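Local structure of galectin (Ovis aries, 6N44) at residues M21-A26 against E91-V96; L29-K34 against R128-L133; I52-W57 against N99-F104. The protein binds beta-D-galactose as a member of the galectin family, and its oligomeric assembly is critical for anti-parasitic activity in sheep. All blocks are in the same frame, centred on the assembly; numbering follows the deposited sequence.

Interaction 1 of 3, residues M21-A26 against E91-V96; sequences MVKIKA and ELQFLV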
loop_
_atom_site.group_PDB
_atom_site.type_symbol
_atom_site.label_atom_id
_atom_site.label_comp_id
_atom_site.label_asym_id
_atom_site.label_seq_id
_atom_site.Cartn_x
_atom_site.Cartn_y
_atom_site.Cartn_z
ATOM N N MET A 21 -1.610 3.554 0.536
ATOM C CA MET A 21 -2.420 2.821 -0.425
ATOM C C MET A 21 -3.879 3.223 -0.321
ATOM O O MET A 21 -4.420 3.335 0.784
ATOM C CB MET A 21 -2.318 1.321 -0.235
ATOM C CG MET A 21 -3.125 0.559 -1.291
ATOM S SD MET A 21 -3.047 -1.206 -1.003
ATOM C CE MET A 21 -1.277 -1.419 -0.981
ATOM N N VAL A 22 -4.496 3.446 -1.482
ATOM C CA VAL A 22 -5.939 3.588 -1.641
ATOM C C VAL A 22 -6.422 2.398 -2.453
ATOM O O VAL A 22 -5.860 2.102 -3.516
ATOM C CB VAL A 22 -6.309 4.895 -2.366
ATOM C CG1 VAL A 22 -7.848 4.995 -2.538
ATOM C CG2 VAL A 22 -5.733 6.121 -1.643
ATOM N N LYS A 23 -7.460 1.719 -1.968
ATOM C CA LYS A 23 -8.063 0.609 -2.696
ATOM C C LYS A 23 -9.548 0.879 -2.870
ATOM O O LYS A 23 -10.287 0.942 -1.883
ATOM C CB LYS A 23 -7.866 -0.723 -1.980
ATOM C CG LYS A 23 -8.408 -1.882 -2.815
ATOM C CD LYS A 23 -8.364 -3.206 -2.098
ATOM C CE LYS A 23 -6.958 -3.538 -1.624
ATOM N NZ LYS A 23 -6.883 -4.977 -1.180
ATOM N N ILE A 24 -9.976 1.006 -4.122
ATOM C CA ILE A 24 -11.360 1.300 -4.495
ATOM C C ILE A 24 -11.940 0.075 -5.179
ATOM O O ILE A 24 -11.319 -0.483 -6.093
ATOM C CB ILE A 24 -11.437 2.511 -5.441
ATOM C CG1 ILE A 24 -11.005 3.784 -4.713
ATOM C CG2 ILE A 24 -12.842 2.631 -6.069
ATOM C CD1 ILE A 24 -10.382 4.818 -5.634
ATOM N N LYS A 25 -13.133 -0.335 -4.761
ATOM C CA LYS A 25 -13.855 -1.409 -5.438
ATOM C C LYS A 25 -15.164 -0.836 -5.963
ATOM O O LYS A 25 -15.959 -0.294 -5.186
ATOM C CB LYS A 25 -14.101 -2.589 -4.501
ATOM C CG LYS A 25 -12.792 -3.261 -4.053
ATOM C CD LYS A 25 -13.028 -4.464 -3.175
ATOM C CE LYS A 25 -11.704 -5.142 -2.882
ATOM N NZ LYS A 25 -11.774 -6.139 -1.781
ATOM N N ALA A 26 -15.377 -0.942 -7.278
ATOM C CA ALA A 26 -16.525 -0.309 -7.922
ATOM C C ALA A 26 -16.886 -1.064 -9.196
ATOM O O ALA A 26 -16.197 -2.004 -9.606
ATOM C CB ALA A 26 -16.236 1.168 -8.227
ATOM N N GLU A 91 -11.150 -3.649 -9.159
ATOM C CA GLU A 91 -10.394 -3.130 -8.034
ATOM C C GLU A 91 -9.342 -2.161 -8.552
ATOM O O GLU A 91 -8.424 -2.561 -9.276
ATOM C CB GLU A 91 -9.734 -4.263 -7.255
ATOM C CG GLU A 91 -8.866 -3.762 -6.144
ATOM C CD GLU A 91 -8.204 -4.905 -5.398
ATOM O OE1 GLU A 91 -6.968 -4.855 -5.231
ATOM O OE2 GLU A 91 -8.926 -5.855 -5.010
ATOM N N LEU A 92 -9.471 -0.897 -8.174
ATOM C CA LEU A 92 -8.551 0.154 -8.573
ATOM C C LEU A 92 -7.704 0.538 -7.363
ATOM O O LEU A 92 -8.248 0.905 -6.310
ATOM C CB LEU A 92 -9.324 1.352 -9.121
ATOM C CG LEU A 92 -8.591 2.679 -9.305
ATOM C CD1 LEU A 92 -7.483 2.585 -10.370
ATOM C CD2 LEU A 92 -9.602 3.753 -9.665
ATOM N N GLN A 93 -6.381 0.450 -7.510
ATOM C CA GLN A 93 -5.449 0.777 -6.433
ATOM C C GLN A 93 -4.553 1.941 -6.821
ATOM O O GLN A 93 -3.974 1.943 -7.916
ATOM C CB GLN A 93 -4.553 -0.413 -6.085
ATOM C CG GLN A 93 -5.213 -1.517 -5.303
ATOM C CD GLN A 93 -4.266 -2.686 -5.149
ATOM O OE1 GLN A 93 -3.967 -3.387 -6.128
ATOM N NE2 GLN A 93 -3.734 -2.870 -3.933
ATOM N N PHE A 94 -4.386 2.888 -5.896
ATOM C CA PHE A 94 -3.369 3.922 -6.006
ATOM C C PHE A 94 -2.349 3.709 -4.906
ATOM O O PHE A 94 -2.701 3.614 -3.727
ATOM C CB PHE A 94 -3.960 5.340 -5.896
ATOM C CG PHE A 94 -4.934 5.679 -6.983
ATOM C CD1 PHE A 94 -6.281 5.378 -6.841
ATOM C CD2 PHE A 94 -4.505 6.292 -8.145
ATOM C CE1 PHE A 94 -7.204 5.691 -7.843
ATOM C CE2 PHE A 94 -5.413 6.612 -9.161
ATOM C CZ PHE A 94 -6.772 6.312 -9.006
ATOM N N LEU A 95 -1.091 3.646 -5.298
ATOM C CA LEU A 95 0.029 3.521 -4.381
ATOM C C LEU A 95 0.792 4.833 -4.394
ATOM O O LEU A 95 1.329 5.217 -5.436
ATOM C CB LEU A 95 0.925 2.361 -4.811
ATOM C CG LEU A 95 2.076 2.007 -3.882
ATOM C CD1 LEU A 95 1.567 1.710 -2.470
ATOM C CD2 LEU A 95 2.825 0.809 -4.488
ATOM N N VAL A 96 0.825 5.526 -3.256
ATOM C CA VAL A 96 1.561 6.782 -3.151
ATOM C C VAL A 96 2.976 6.474 -2.661
ATOM O O VAL A 96 3.170 5.924 -1.570
ATOM C CB VAL A 96 0.849 7.783 -2.225
ATOM C CG1 VAL A 96 1.520 9.135 -2.306
ATOM C CG2 VAL A 96 -0.630 7.900 -2.597
HETATM O O HOH W 1 -9.134 -6.739 -2.202
HETATM O O HOH W 2 -5.944 -6.481 -3.544
#

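Interaction 2 of 3, residues L29-K34 against R128-L133; sequences LSPFGK and RGDIVL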
loop_
_atom_site.group_PDB
_atom_site.type_symbol
_atom_site.label_atom_id
_atom_site.label_comp_id
_atom_site.label_asym_id
_atom_site.label_seq_id
_atom_site.Cartn_x
_atom_site.Cartn_y
_atom_site.Cartn_z
ATOM N N LEU A 29 -21.531 1.772 -14.398
ATOM C CA LEU A 29 -22.937 1.746 -14.777
ATOM C C LEU A 29 -23.090 1.813 -16.299
ATOM O O LEU A 29 -22.123 1.959 -17.055
ATOM C CB LEU A 29 -23.690 2.918 -14.136
ATOM C CG LEU A 29 -23.907 2.911 -12.617
ATOM C CD1 LEU A 29 -24.445 4.236 -12.097
ATOM C CD2 LEU A 29 -24.831 1.782 -12.217
ATOM N N SER A 30 -24.342 1.742 -16.749
ATOM C CA SER A 30 -24.715 1.965 -18.144
ATOM C C SER A 30 -25.619 3.188 -18.196
ATOM O O SER A 30 -26.842 3.058 -18.345
ATOM C CB SER A 30 -25.429 0.750 -18.726
ATOM O OG SER A 30 -24.598 -0.391 -18.687
ATOM N N PRO A 31 -25.065 4.388 -18.075
ATOM C CA PRO A 31 -25.915 5.580 -18.072
ATOM C C PRO A 31 -26.592 5.796 -19.421
ATOM O O PRO A 31 -26.066 5.437 -20.481
ATOM C CB PRO A 31 -24.937 6.715 -17.747
ATOM C CG PRO A 31 -23.630 6.215 -18.199
ATOM C CD PRO A 31 -23.641 4.733 -17.948
ATOM N N PHE A 32 -27.797 6.365 -19.353
ATOM C CA PHE A 32 -28.592 6.724 -20.521
ATOM C C PHE A 32 -27.797 7.641 -21.444
ATOM O O PHE A 32 -27.456 8.764 -21.061
ATOM C CB PHE A 32 -29.899 7.401 -20.066
ATOM C CG PHE A 32 -30.948 7.544 -21.153
ATOM C CD1 PHE A 32 -30.812 6.884 -22.371
ATOM C CD2 PHE A 32 -32.074 8.350 -20.950
ATOM C CE1 PHE A 32 -31.781 7.021 -23.366
ATOM C CE2 PHE A 32 -33.052 8.501 -21.944
ATOM C CZ PHE A 32 -32.905 7.828 -23.150
ATOM N N GLY A 33 -27.461 7.160 -22.640
ATOM C CA GLY A 33 -26.938 8.027 -23.683
ATOM C C GLY A 33 -25.519 8.530 -23.521
ATOM O O GLY A 33 -25.170 9.553 -24.120
ATOM N N LYS A 34 -24.680 7.855 -22.737
ATOM C CA LYS A 34 -23.270 8.233 -22.675
ATOM C C LYS A 34 -22.458 7.069 -22.130
ATOM O O LYS A 34 -22.995 6.134 -21.532
ATOM C CB LYS A 34 -23.036 9.475 -21.807
ATOM C CG LYS A 34 -23.328 9.250 -20.327
ATOM C CD LYS A 34 -22.840 10.421 -19.474
ATOM C CE LYS A 34 -23.623 10.504 -18.165
ATOM N NZ LYS A 34 -23.220 11.663 -17.314
ATOM N N ARG A 128 -15.757 9.589 -7.725
ATOM C CA ARG A 128 -17.071 9.810 -8.322
ATOM C C ARG A 128 -17.092 9.257 -9.742
ATOM O O ARG A 128 -16.062 8.865 -10.301
ATOM C CB ARG A 128 -17.430 11.293 -8.335
ATOM C CG ARG A 128 -16.518 12.142 -9.200
ATOM C CD ARG A 128 -16.991 13.608 -9.186
ATOM N NE ARG A 128 -16.833 14.212 -7.864
ATOM C CZ ARG A 128 -17.592 15.200 -7.392
ATOM N NH1 ARG A 128 -18.576 15.702 -8.135
ATOM N NH2 ARG A 128 -17.378 15.680 -6.170
ATOM N N GLY A 129 -18.283 9.246 -10.324
ATOM C CA GLY A 129 -18.461 8.867 -11.707
ATOM C C GLY A 129 -19.746 8.085 -11.903
ATOM O O GLY A 129 -20.594 7.979 -11.016
ATOM N N ASP A 130 -19.894 7.529 -13.100
ATOM C CA ASP A 130 -21.018 6.640 -13.393
ATOM C C ASP A 130 -20.703 5.237 -12.872
ATOM O O ASP A 130 -20.434 4.294 -13.621
ATOM C CB ASP A 130 -21.296 6.655 -14.887
ATOM C CG ASP A 130 -21.476 8.058 -15.399
ATOM O OD1 ASP A 130 -22.519 8.663 -15.057
ATOM O OD2 ASP A 130 -20.565 8.562 -16.094
ATOM N N ILE A 131 -20.739 5.109 -11.543
ATOM C CA ILE A 131 -20.268 3.897 -10.886
ATOM C C ILE A 131 -21.176 3.536 -9.720
ATOM O O ILE A 131 -21.819 4.398 -9.112
ATOM C CB ILE A 131 -18.805 4.055 -10.385
ATOM C CG1 ILE A 131 -18.696 5.212 -9.394
ATOM C CG2 ILE A 131 -17.841 4.279 -11.543
ATOM C CD1 ILE A 131 -17.323 5.318 -8.725
ATOM N N VAL A 132 -21.218 2.246 -9.408
ATOM C CA VAL A 132 -21.623 1.781 -8.088
ATOM C C VAL A 132 -20.346 1.532 -7.291
ATOM O O VAL A 132 -19.520 0.688 -7.665
ATOM C CB VAL A 132 -22.503 0.525 -8.158
ATOM C CG1 VAL A 132 -22.864 0.061 -6.737
ATOM C CG2 VAL A 132 -23.781 0.821 -8.947
ATOM N N LEU A 133 -20.174 2.297 -6.216
ATOM C CA LEU A 133 -18.969 2.261 -5.397
ATOM C C LEU A 133 -19.255 1.406 -4.169
ATOM O O LEU A 133 -20.161 1.725 -3.391
ATOM C CB LEU A 133 -18.565 3.677 -4.987
ATOM C CG LEU A 133 -17.360 3.818 -4.051
ATOM C CD1 LEU A 133 -16.074 3.418 -4.759
ATOM C CD2 LEU A 133 -17.261 5.244 -3.536
#

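Interaction 3 of 3, residues I52-W57 against N99-F104; sequences IPFRFW and NEYQVF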
loop_
_atom_site.group_PDB
_atom_site.type_symbol
_atom_site.label_atom_id
_atom_site.label_comp_id
_atom_site.label_asym_id
_atom_site.label_seq_id
_atom_site.Cartn_x
_atom_site.Cartn_y
_atom_site.Cartn_z
ATOM N N ILE A 52 -5.539 20.601 -7.288
ATOM C CA ILE A 52 -5.705 19.155 -7.350
ATOM C C ILE A 52 -4.370 18.572 -7.788
ATOM O O ILE A 52 -4.071 18.504 -8.992
ATOM C CB ILE A 52 -6.840 18.722 -8.295
ATOM C CG1 ILE A 52 -8.173 19.344 -7.865
ATOM C CG2 ILE A 52 -6.934 17.165 -8.345
ATOM C CD1 ILE A 52 -9.362 18.934 -8.760
ATOM N N PRO A 53 -3.543 18.158 -6.835
ATOM C CA PRO A 53 -2.269 17.512 -7.175
ATOM C C PRO A 53 -2.388 16.360 -8.159
ATOM O O PRO A 53 -1.484 16.174 -8.987
ATOM C CB PRO A 53 -1.771 17.034 -5.806
ATOM C CG PRO A 53 -2.305 18.061 -4.865
ATOM C CD PRO A 53 -3.681 18.394 -5.394
ATOM N N PHE A 54 -3.464 15.571 -8.110
ATOM C CA PHE A 54 -3.540 14.393 -8.972
ATOM C C PHE A 54 -5.000 14.050 -9.229
ATOM O O PHE A 54 -5.718 13.636 -8.310
ATOM C CB PHE A 54 -2.794 13.216 -8.342
ATOM C CG PHE A 54 -2.912 11.924 -9.105
ATOM C CD1 PHE A 54 -2.825 11.903 -10.493
ATOM C CD2 PHE A 54 -3.084 10.713 -8.426
ATOM C CE1 PHE A 54 -2.907 10.705 -11.192
ATOM C CE2 PHE A 54 -3.191 9.501 -9.126
ATOM C CZ PHE A 54 -3.101 9.501 -10.509
ATOM N N ARG A 55 -5.429 14.201 -10.477
ATOM C CA ARG A 55 -6.729 13.728 -10.929
ATOM C C ARG A 55 -6.513 12.559 -11.875
ATOM O O ARG A 55 -5.707 12.647 -12.810
ATOM C CB ARG A 55 -7.541 14.830 -11.638
ATOM C CG ARG A 55 -8.724 14.277 -12.461
ATOM C CD ARG A 55 -9.701 15.366 -12.975
ATOM N NE ARG A 55 -10.389 16.014 -11.868
ATOM C CZ ARG A 55 -11.292 16.982 -12.001
ATOM N NH1 ARG A 55 -11.633 17.423 -13.207
ATOM N NH2 ARG A 55 -11.859 17.497 -10.920
ATOM N N PHE A 56 -7.238 11.481 -11.633
ATOM C CA PHE A 56 -7.273 10.303 -12.488
ATOM C C PHE A 56 -8.668 10.221 -13.080
ATOM O O PHE A 56 -9.655 10.200 -12.336
ATOM C CB PHE A 56 -6.954 9.032 -11.681
ATOM C CG PHE A 56 -7.108 7.725 -12.460
ATOM C CD1 PHE A 56 -6.020 7.142 -13.095
ATOM C CD2 PHE A 56 -8.326 7.061 -12.506
ATOM C CE1 PHE A 56 -6.148 5.925 -13.794
ATOM C CE2 PHE A 56 -8.465 5.843 -13.195
ATOM C CZ PHE A 56 -7.366 5.276 -13.836
ATOM N N TRP A 57 -8.745 10.159 -14.405
ATOM C CA TRP A 57 -10.006 10.204 -15.130
ATOM C C TRP A 57 -10.029 9.082 -16.149
ATOM O O TRP A 57 -9.054 8.874 -16.876
ATOM C CB TRP A 57 -10.186 11.559 -15.829
ATOM C CG TRP A 57 -11.452 11.674 -16.648
ATOM C CD1 TRP A 57 -12.672 12.108 -16.213
ATOM C CD2 TRP A 57 -11.608 11.368 -18.041
ATOM N NE1 TRP A 57 -13.581 12.083 -17.246
ATOM C CE2 TRP A 57 -12.955 11.626 -18.377
ATOM C CE3 TRP A 57 -10.745 10.889 -19.033
ATOM C CZ2 TRP A 57 -13.456 11.447 -19.668
ATOM C CZ3 TRP A 57 -11.249 10.700 -20.322
ATOM C CH2 TRP A 57 -12.591 10.986 -20.625
ATOM N N ASN A 99 8.196 9.228 -5.142
ATOM C CA ASN A 99 8.414 9.814 -6.454
ATOM C C ASN A 99 7.157 9.903 -7.309
ATOM O O ASN A 99 7.085 10.773 -8.179
ATOM C CB ASN A 99 9.483 9.023 -7.214
ATOM C CG ASN A 99 9.216 7.519 -7.221
ATOM O OD1 ASN A 99 8.760 6.943 -6.226
ATOM N ND2 ASN A 99 9.511 6.873 -8.344
ATOM N N GLU A 100 6.159 9.053 -7.085
ATOM C CA GLU A 100 5.037 8.978 -8.016
ATOM C C GLU A 100 3.863 8.293 -7.336
ATOM O O GLU A 100 4.014 7.652 -6.288
ATOM C CB GLU A 100 5.431 8.205 -9.279
ATOM C CG GLU A 100 5.809 6.763 -8.943
ATOM C CD GLU A 100 6.535 6.025 -10.062
ATOM O OE1 GLU A 100 6.791 4.819 -9.887
ATOM O OE2 GLU A 100 6.868 6.634 -11.094
ATOM N N TYR A 101 2.689 8.442 -7.942
ATOM C CA TYR A 101 1.596 7.502 -7.723
ATOM C C TYR A 101 1.751 6.350 -8.696
ATOM O O TYR A 101 2.075 6.565 -9.868
ATOM C CB TYR A 101 0.227 8.140 -7.960
ATOM C CG TYR A 101 -0.053 9.393 -7.179
ATOM C CD1 TYR A 101 0.384 10.630 -7.637
ATOM C CD2 TYR A 101 -0.788 9.343 -6.002
ATOM C CE1 TYR A 101 0.116 11.789 -6.923
ATOM C CE2 TYR A 101 -1.065 10.491 -5.291
ATOM C CZ TYR A 101 -0.613 11.713 -5.755
ATOM O OH TYR A 101 -0.881 12.858 -5.026
ATOM N N GLN A 102 1.489 5.132 -8.219
ATOM C CA GLN A 102 1.393 3.965 -9.085
ATOM C C GLN A 102 -0.056 3.493 -9.100
ATOM O O GLN A 102 -0.721 3.471 -8.059
ATOM C CB GLN A 102 2.321 2.836 -8.622
ATOM C CG GLN A 102 3.797 3.225 -8.473
ATOM C CD GLN A 102 4.719 2.001 -8.349
ATOM O OE1 GLN A 102 4.268 0.909 -8.021
ATOM N NE2 GLN A 102 6.007 2.187 -8.634
ATOM N N VAL A 103 -0.553 3.137 -10.279
ATOM C CA VAL A 103 -1.951 2.773 -10.456
ATOM C C VAL A 103 -2.022 1.320 -10.896
ATOM O O VAL A 103 -1.319 0.908 -11.830
ATOM C CB VAL A 103 -2.657 3.692 -11.474
ATOM C CG1 VAL A 103 -4.159 3.377 -11.532
ATOM C CG2 VAL A 103 -2.425 5.152 -11.119
ATOM N N PHE A 104 -2.877 0.557 -10.227
ATOM C CA PHE A 104 -3.143 -0.838 -10.527
ATOM C C PHE A 104 -4.644 -1.018 -10.669
ATOM O O PHE A 104 -5.428 -0.380 -9.958
ATOM C CB PHE A 104 -2.629 -1.786 -9.416
ATOM C CG PHE A 104 -1.163 -1.668 -9.148
ATOM C CD1 PHE A 104 -0.273 -2.604 -9.667
ATOM C CD2 PHE A 104 -0.669 -0.619 -8.387
ATOM C CE1 PHE A 104 1.098 -2.506 -9.410
ATOM C CE2 PHE A 104 0.697 -0.506 -8.130
ATOM C CZ PHE A 104 1.579 -1.458 -8.658
#

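Interaction 1 of 3, residues M21-A26 against E91-V96
Strands 21-26 and 91-96 run antiparallel as neighbours in the five-stranded sheet of the galectin beta-sandwich, their axes 4.7 Å apart at closest approach and 164° between their directions. Val22 pairs with Phe94 and Ile24 with Leu92, each through two backbone bonds; Val22 N to Phe94 O measures 2.9 Å and Ile24 N to Leu92 O 2.8 Å. Met21-Leu95, Lys23-Gln93 and Lys25-Glu91 are the non-hydrogen-bonded pairs of this ladder.

Val22, Ile24, Leu92 and Phe94 point into the sandwich, toward strand 37-43 of the opposing sheet. Here Ile24 CD1 meets the edge of the Phe94 ring near its plane, 4.0 Å from CE1. The outer face is different in character. Met21 and Leu95 each pack on their own counterpart in the second subunit. Gln93 NE2 is hydrogen-bonded to Cys19 O of that subunit, with a weak additional bond to Met21 SD at 3.4 Å.

Farther along the same face, Lys23 lays its methylenes against the Glu91 carboxylate, CD coming 3.7 Å from Glu91 CD. The kink at chi3 (-56°) turns CE and NZ out of the line of the chain, and NZ still stops beyond salt-bridge distance of Glu91 OE1. Lys25, extended alongside Glu91, also falls short. Water closes both gaps: one molecule bridges Lys23 NZ to Glu91 OE1, while a second accepts from Lys23 NZ and Lys25 NZ, 2.7 Å from the latter, and donates to Glu91 OE2 at 3.0 Å.

Interaction 2 of 3, residues L29-K34 against R128-L133
Leu29 and Asp130 join the loop that follows strand 19-28 to the break between strands 124-129 and 131-138, at one end of the galectin sandwich. The Leu29 N-H points almost straight at Asp130 O (N to O 2.9 Å, 177° at the hydrogen), although it approaches from above the carbonyl plane. Asp130 is the centre of an inverse gamma turn, with a weak bond from Ile131 N back to Gly129 O.

The Leu29 side chain folds over this corner. With CG beside its own backbone N (chi1 -69°), CB and CG sit against the Asp130 carbonyl, and the isobutyl group splits its two methyls between different neighbours. CD1 rests 3.8 Å from Ile131 N, against backbone, while CD2 meets Val132 CG2 at 3.6 Å, the two side chains crossing at about a right angle. Ile131 points away from the loop and packs on Leu28 and Leu38.

On the other side of the turn the Asp130 carboxylate meets a proline and a lysine. Pro31 CG sits over one face of the carboxylate, 4.0 Å from Asp130 CG. Pro31 also starts a type II turn ending at Lys34, which brings the lysine back toward the aspartate. Lys34 starts with CG wedged between backbone N and carbonyl carbon (chi1 67°), then runs out extended and carries NZ to 3.8 Å from Asp130 OD1, a long salt bridge, with CE against the same oxygen.

Asp130 OD2 has a firmer partner in the backbone N of Glu37. The carboxylate is therefore probably positioned mainly by that N-H, with the exposed Lys34 adding a looser electrostatic attraction and Pro31 an apolar contact, while Leu29 packs on the backbone of the turn and on Val132.

Interaction 3 of 3, residues I52-W57 against N99-F104
In the core between the two sheets of the galectin sandwich, the Phe54 ring stacks face to face on Tyr101, their centroids 4.3 Å apart and their planes tilted by 28°. The overlap is offset. Phe54 CD2 lies 3.4 Å above the Tyr101 plane, over the middle of the ring, and CB sits 3.5 Å from Tyr101 CE1. Phe54 reaches inward with CG anti to its backbone N (chi1 175°), whereas Tyr101 has its CG beside the backbone N; the two side chains slide past each other in opposite directions. The tyrosine thereby carries its hydroxyl back toward Pro53, at the corner of the chain, where Tyr101 OH is 4.3 Å from Pro53 CB.

Strands 54-57 and 100-104 belong to opposing sheets, the six-stranded and the five-stranded one, and their axes pass 10.5 Å apart. No hydrogen bond links these two segments; the contact is made by side chains alone. Two residues farther along the strand, the two methyls of Val103 reach different phenylalanines. CG2 comes to the edge of the Phe54 ring, near its plane and 4.4 Å from CZ, while CG1 lies 3.9 Å from Phe56 CE1.

More aromatic rings extend this core: Phe113 stacks with Phe54, and Phe94 meets Phe56 edge to face. Between Phe54 and Phe56, Arg55 faces the other way and, with Asn66 and Glu76, is one of the residues that bind galactose; its NE forms a salt bridge with Asp41. On the outer side of strand 100-104, Gln102 NE2 donates to the anti side of Glu100 OE1 at 3.0 Å, nearly straight (165°), with Glu100 OE1 close to the plane of the Gln102 amide.

In the fold
From the N terminus, the chain runs through 21-26, leaves the five-stranded sheet by the loop 29-34, and reaches 52-57 in the six-stranded sheet. It returns at 91-96, closing interaction 1 as a strand pair, and the next strand closes interaction 3 by facing 52-57 across the sandwich. Interaction 2 closes last, when 128-133 reaches the loop. Interaction 1 crosses both others, while interaction 3 falls wholly within the span of interaction 2. Physically, 91-96 pairs with 100-104 as its antiparallel neighbour, and Phe94 packs on Phe54; at the other side, Ile24 and Ala26 meet Leu133. Interactions 2 and 3 do not touch, their centres lying about 22 Å apart.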